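Local coordinates for protein possible phosphoglycerate mutase GPM2 (Mycobacterium tuberculosis, PDB 2A6P) that removes phosphate from a broad range of phosphomonoesters, including sugar phosphates, and can serve in vivo as a fructose-1,6-bisphosphatase in gluconeogenesis, at residues A[10-15]-A[144-149]; A[89-94]-A[116-121]. One frame throughout, in Å; residues are numbered along the deposited sequence.

Contact 1: A[10-15]-A[144-149]; sequences NHRLLL and SRDVLF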
loop_
_atom_site.group_PDB
_atom_site.type_symbol
_atom_site.label_atom_id
_atom_site.label_comp_id
_atom_site.label_asym_id
_atom_site.label_seq_id
_atom_site.Cartn_x
_atom_site.Cartn_y
_atom_site.Cartn_z
ATOM N N ASN A 10 11.653 -7.510 14.112
ATOM C CA ASN A 10 11.894 -8.536 13.122
ATOM C C ASN A 10 10.577 -9.206 12.721
ATOM O O ASN A 10 10.587 -10.204 11.998
ATOM C CB ASN A 10 12.855 -9.570 13.716
ATOM C CG ASN A 10 14.076 -8.927 14.351
ATOM O OD1 ASN A 10 14.633 -9.438 15.332
ATOM N ND2 ASN A 10 14.502 -7.800 13.791
ATOM N N HIS A 11 9.450 -8.662 13.188
ATOM C CA HIS A 11 8.139 -9.232 12.856
ATOM C C HIS A 11 7.184 -8.298 12.114
ATOM O O HIS A 11 7.465 -7.105 11.955
ATOM C CB HIS A 11 7.462 -9.789 14.109
ATOM C CG HIS A 11 8.117 -11.029 14.627
ATOM N ND1 HIS A 11 9.091 -11.004 15.604
ATOM C CD2 HIS A 11 8.024 -12.317 14.219
ATOM C CE1 HIS A 11 9.574 -12.223 15.769
ATOM N NE2 HIS A 11 8.945 -13.037 14.940
ATOM N N ARG A 12 6.054 -8.854 11.669
ATOM C CA ARG A 12 5.065 -8.105 10.895
ATOM C C ARG A 12 3.620 -8.202 11.382
ATOM O O ARG A 12 3.228 -9.165 12.036
ATOM C CB ARG A 12 5.077 -8.581 9.438
ATOM C CG ARG A 12 6.378 -8.421 8.694
ATOM C CD ARG A 12 6.370 -9.288 7.437
ATOM N NE ARG A 12 6.231 -10.706 7.773
ATOM C CZ ARG A 12 6.156 -11.699 6.888
ATOM N NH1 ARG A 12 6.205 -11.446 5.583
ATOM N NH2 ARG A 12 6.028 -12.952 7.314
ATOM N N LEU A 13 2.829 -7.194 11.025
ATOM C CA LEU A 13 1.404 -7.157 11.361
ATOM C C LEU A 13 0.649 -7.311 10.037
ATOM O O LEU A 13 0.751 -6.450 9.161
ATOM C CB LEU A 13 1.031 -5.818 12.014
ATOM C CG LEU A 13 -0.468 -5.478 12.099
ATOM C CD1 LEU A 13 -1.210 -6.535 12.916
ATOM C CD2 LEU A 13 -0.648 -4.107 12.713
ATOM N N LEU A 14 -0.075 -8.410 9.865
ATOM C CA LEU A 14 -0.817 -8.589 8.623
ATOM C C LEU A 14 -2.289 -8.373 8.918
ATOM O O LEU A 14 -2.754 -8.657 10.021
ATOM C CB LEU A 14 -0.638 -9.997 8.040
ATOM C CG LEU A 14 0.645 -10.840 8.098
ATOM C CD1 LEU A 14 0.785 -11.556 6.763
ATOM C CD2 LEU A 14 1.870 -10.008 8.377
ATOM N N LEU A 15 -3.019 -7.852 7.939
ATOM C CA LEU A 15 -4.449 -7.636 8.097
ATOM C C LEU A 15 -5.154 -8.284 6.923
ATOM O O LEU A 15 -4.717 -8.149 5.785
ATOM C CB LEU A 15 -4.790 -6.145 8.131
ATOM C CG LEU A 15 -4.140 -5.357 9.267
ATOM C CD1 LEU A 15 -2.740 -4.898 8.857
ATOM C CD2 LEU A 15 -5.011 -4.172 9.585
ATOM N N SER A 144 7.817 -11.330 19.751
ATOM C CA SER A 144 8.259 -12.707 19.597
ATOM C C SER A 144 7.635 -13.454 18.421
ATOM O O SER A 144 8.114 -14.523 18.044
ATOM C CB SER A 144 7.969 -13.477 20.890
ATOM O OG SER A 144 6.576 -13.522 21.151
ATOM N N ARG A 145 6.574 -12.901 17.838
ATOM C CA ARG A 145 5.902 -13.564 16.719
ATOM C C ARG A 145 5.180 -12.578 15.787
ATOM O O ARG A 145 5.065 -11.381 16.096
ATOM C CB ARG A 145 4.887 -14.584 17.268
ATOM C CG ARG A 145 3.728 -13.943 18.063
ATOM C CD ARG A 145 3.042 -14.910 19.041
ATOM N NE ARG A 145 2.427 -16.059 18.378
ATOM C CZ ARG A 145 1.633 -16.941 18.981
ATOM N NH1 ARG A 145 1.349 -16.805 20.272
ATOM N NH2 ARG A 145 1.123 -17.964 18.298
ATOM N N ASP A 146 4.704 -13.090 14.649
ATOM C CA ASP A 146 3.958 -12.284 13.686
ATOM C C ASP A 146 2.502 -12.208 14.146
ATOM O O ASP A 146 2.013 -13.116 14.828
ATOM C CB ASP A 146 4.013 -12.902 12.282
ATOM C CG ASP A 146 5.361 -12.689 11.596
ATOM O OD1 ASP A 146 6.005 -11.644 11.839
ATOM O OD2 ASP A 146 5.769 -13.560 10.797
ATOM N N VAL A 147 1.814 -11.128 13.772
ATOM C CA VAL A 147 0.406 -10.914 14.147
ATOM C C VAL A 147 -0.527 -10.808 12.931
ATOM O O VAL A 147 -0.201 -10.144 11.949
ATOM C CB VAL A 147 0.252 -9.617 15.002
ATOM C CG1 VAL A 147 -1.221 -9.331 15.271
ATOM C CG2 VAL A 147 1.014 -9.767 16.317
ATOM N N LEU A 148 -1.685 -11.465 13.005
ATOM C CA LEU A 148 -2.663 -11.425 11.918
ATOM C C LEU A 148 -4.061 -11.008 12.386
ATOM O O LEU A 148 -4.673 -11.671 13.229
ATOM C CB LEU A 148 -2.749 -12.790 11.218
ATOM C CG LEU A 148 -3.873 -12.960 10.179
ATOM C CD1 LEU A 148 -3.732 -11.936 9.079
ATOM C CD2 LEU A 148 -3.830 -14.355 9.592
ATOM N N PHE A 149 -4.555 -9.902 11.840
ATOM C CA PHE A 149 -5.886 -9.418 12.177
ATOM C C PHE A 149 -6.826 -9.801 11.053
ATOM O O PHE A 149 -6.547 -9.496 9.887
ATOM C CB PHE A 149 -5.931 -7.881 12.277
ATOM C CG PHE A 149 -5.269 -7.293 13.502
ATOM C CD1 PHE A 149 -4.875 -8.088 14.576
ATOM C CD2 PHE A 149 -5.093 -5.911 13.595
ATOM C CE1 PHE A 149 -4.313 -7.511 15.735
ATOM C CE2 PHE A 149 -4.538 -5.326 14.739
ATOM C CZ PHE A 149 -4.146 -6.128 15.814
HETATM O O HOH W 1 7.885 -11.879 9.666
#

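Contact 2: A[89-94]-A[116-121]; sequences AEWDYG and HGCPAG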
loop_
_atom_site.group_PDB
_atom_site.type_symbol
_atom_site.label_atom_id
_atom_site.label_comp_id
_atom_site.label_asym_id
_atom_site.label_seq_id
_atom_site.Cartn_x
_atom_site.Cartn_y
_atom_site.Cartn_z
ATOM N N ALA A 89 -13.886 -5.116 15.338
ATOM C CA ALA A 89 -15.184 -4.957 14.685
ATOM C C ALA A 89 -15.177 -3.789 13.700
ATOM O O ALA A 89 -14.387 -2.852 13.833
ATOM C CB ALA A 89 -16.275 -4.757 15.740
ATOM N N GLU A 90 -16.044 -3.843 12.693
ATOM C CA GLU A 90 -16.086 -2.753 11.727
ATOM C C GLU A 90 -16.565 -1.477 12.397
ATOM O O GLU A 90 -17.073 -1.505 13.516
ATOM C CB GLU A 90 -17.021 -3.093 10.559
ATOM C CG GLU A 90 -17.128 -1.995 9.498
ATOM C CD GLU A 90 -15.773 -1.568 8.945
ATOM O OE1 GLU A 90 -14.958 -0.975 9.691
ATOM O OE2 GLU A 90 -15.523 -1.838 7.754
ATOM N N TRP A 91 -16.382 -0.360 11.705
ATOM C CA TRP A 91 -16.819 0.940 12.189
ATOM C C TRP A 91 -18.320 0.824 12.448
ATOM O O TRP A 91 -19.043 0.330 11.596
ATOM C CB TRP A 91 -16.576 1.992 11.095
ATOM C CG TRP A 91 -16.572 3.418 11.555
ATOM C CD1 TRP A 91 -17.527 4.047 12.302
ATOM C CD2 TRP A 91 -15.564 4.407 11.272
ATOM N NE1 TRP A 91 -17.176 5.361 12.505
ATOM C CE2 TRP A 91 -15.978 5.611 11.885
ATOM C CE3 TRP A 91 -14.352 4.390 10.560
ATOM C CZ2 TRP A 91 -15.221 6.794 11.810
ATOM C CZ3 TRP A 91 -13.594 5.571 10.485
ATOM C CH2 TRP A 91 -14.036 6.753 11.109
ATOM N N ASP A 92 -18.785 1.249 13.620
ATOM C CA ASP A 92 -20.220 1.215 13.935
ATOM C C ASP A 92 -20.887 2.315 13.115
ATOM O O ASP A 92 -20.694 3.495 13.395
ATOM C CB ASP A 92 -20.451 1.485 15.417
ATOM C CG ASP A 92 -21.927 1.528 15.778
ATOM O OD1 ASP A 92 -22.778 1.370 14.873
ATOM O OD2 ASP A 92 -22.230 1.728 16.971
ATOM N N TYR A 93 -21.673 1.936 12.111
ATOM C CA TYR A 93 -22.312 2.920 11.240
ATOM C C TYR A 93 -23.585 3.573 11.744
ATOM O O TYR A 93 -24.135 4.442 11.074
ATOM C CB TYR A 93 -22.567 2.305 9.863
ATOM C CG TYR A 93 -21.292 1.863 9.169
ATOM C CD1 TYR A 93 -21.006 0.509 8.983
ATOM C CD2 TYR A 93 -20.365 2.805 8.705
ATOM C CE1 TYR A 93 -19.831 0.095 8.348
ATOM C CE2 TYR A 93 -19.185 2.410 8.073
ATOM C CZ TYR A 93 -18.922 1.053 7.898
ATOM O OH TYR A 93 -17.755 0.670 7.278
ATOM N N GLY A 94 -24.050 3.173 12.919
ATOM C CA GLY A 94 -25.262 3.768 13.458
ATOM C C GLY A 94 -26.383 3.967 12.447
ATOM O O GLY A 94 -26.818 3.023 11.794
ATOM N N HIS A 116 -16.192 12.590 8.848
ATOM C CA HIS A 116 -17.478 12.843 9.500
ATOM C C HIS A 116 -17.895 11.860 10.589
ATOM O O HIS A 116 -18.417 12.258 11.635
ATOM C CB HIS A 116 -18.599 12.887 8.463
ATOM C CG HIS A 116 -18.379 13.877 7.363
ATOM N ND1 HIS A 116 -19.417 14.549 6.756
ATOM C CD2 HIS A 116 -17.248 14.296 6.750
ATOM C CE1 HIS A 116 -18.934 15.344 5.817
ATOM N NE2 HIS A 116 -17.621 15.209 5.793
ATOM N N GLY A 117 -17.681 10.573 10.349
ATOM C CA GLY A 117 -18.107 9.597 11.330
ATOM C C GLY A 117 -19.554 9.240 11.007
ATOM O O GLY A 117 -20.068 9.615 9.943
ATOM N N CYS A 118 -20.226 8.543 11.920
ATOM C CA CYS A 118 -21.604 8.132 11.678
ATOM C C CYS A 118 -22.558 8.538 12.797
ATOM O O CYS A 118 -22.274 8.332 13.976
ATOM C CB CYS A 118 -21.662 6.613 11.492
ATOM S SG CYS A 118 -20.508 5.973 10.253
ATOM N N PRO A 119 -23.712 9.123 12.434
ATOM C CA PRO A 119 -24.692 9.542 13.438
ATOM C C PRO A 119 -25.327 8.340 14.149
ATOM O O PRO A 119 -25.867 7.430 13.500
ATOM C CB PRO A 119 -25.690 10.358 12.621
ATOM C CG PRO A 119 -25.618 9.731 11.263
ATOM C CD PRO A 119 -24.147 9.507 11.076
ATOM N N ALA A 120 -25.239 8.342 15.482
ATOM C CA ALA A 120 -25.769 7.270 16.326
ATOM C C ALA A 120 -24.843 6.057 16.307
ATOM O O ALA A 120 -25.251 4.956 16.689
ATOM C CB ALA A 120 -27.178 6.860 15.861
ATOM N N GLY A 121 -23.609 6.267 15.849
ATOM C CA GLY A 121 -22.619 5.204 15.784
ATOM C C GLY A 121 -21.279 5.696 16.311
ATOM O O GLY A 121 -21.243 6.534 17.211
#

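Contact 1: A[10-15]-A[144-149]
L13, L14 and L15 pair in parallel with V147, L148 and F149, the short strand axes coming within 4.6 Å at 21° to each other, and the backbone bonds V147 N to R12 O, L14 N to V147 O and F149 N to L14 O set the register. Ahead of the strands, a carboxylate continues the pairing: D146 OD1 accepts from R12 N at 2.8 Å, on its anti side and out of the carboxylate plane. D146 OD2 meets the edge of the R12 guanidinium in a long salt bridge, 3.5 Å from R12 NH2. A water donates to D146 OD1 and accepts weakly from R12 NE, bridging the same two groups. D146 OD2 also takes the backbone N of D58, and R12 NH2 reaches L55 O, so both charged ends are anchored beyond the pair. The H11 ring lies with one face over the backbone of S144 and R145, while D146 OD1 sits near its plane, 3.2 Å from H11 CD2; H11 NE2 is hydrogen-bonded to D58 OD2. Among the apolar residues, L13 turns CG anti to its backbone N (chi1 165°), which carries CD1 back across the strand gap. L13 CD1 stands 3.9 Å from the centroid of the F149 ring, nearly on its normal (8°), a CH-pi contact. L13 CD1 also touches V147 CG1 at 3.7 Å. On the opposite face of the sheet, L14 CB meets L148 CD1 at 3.8 Å. These are central strands of the histidine phosphatase sheet: 13-17 is flanked on its far side by strand 180-187 and 147-151 by strand 61-64, while helices 124-141 and 153-163 pack on the face bearing L13, L15, V147 and F149.

Contact 2: A[89-94]-A[116-121]
C118 and Y93 meet where two loops of the histidine phosphatase fold come together, the second making a type II beta turn from C118 to G121, closed by the bond from G121 N to C118 O. No hydrogen bond links the two segments, and the cysteine carries much of the contact. C118 CB points at the first loop and lies 3.3 Å from Y93 O. With chi1 at -52°, SG is anti to its own carbonyl carbon, and this places the sulfur against two aromatic rings that meet it from different directions. On the tyrosine side C118 SG comes to the ring edge, 3.5 Å from Y93 CD2 and 75° off the normal. Toward W91 the approach is oblique, with C118 SG 4.1 Å from both CD1 and NE1 of W91; the indole N-H is bonded to E122 O. W91 CZ2 rests against the CA of G117, the residue that leaves helix 113-116 with positive phi. Y93 extends toward the probable catalytic centre: its OH bonds weakly to a glycerol, probably from the crystallisation liquor, which E90, the probable proton donor/acceptor, also holds through OE2. OE2 of E90 also accepts from H154 N and OE1 from F155 N, so backbone N-H groups hold both carboxylate oxygens. At the outer end the contact is largely backbone, with the D92 carboxylate also lying against G121 CA: D92 O receives a CA-H...O contact from G121 CA, and G94 CA approaches A120 O at 3.4 Å. D92 OD1 closes an Asx turn, taking G94 N at 2.9 Å from 46° above the carboxylate plane.

In the fold
From the N terminus, the chain enters strand 13-17 through 10-15 and meets it again as a neighbouring strand at 144-149, so contact 1 closes a loop with 128 residues between its segments. Contact 2 is nested inside that loop and closes a much shorter one, 21 residues around helices 101-105 and 113-116. Their centres lie 27 Å apart on opposite sides of the chain's centre, and their nearest atoms are about 9 Å apart without touching. Contact 1 joins two central strands of the sheet; contact 2 joins loops near the catalytic centre. Both strands run toward that centre, 13-17 leading to H18, the inferred phosphohistidine, and 147-151 to H152, while 89-94 supplies E90, the last two assigned by similarity.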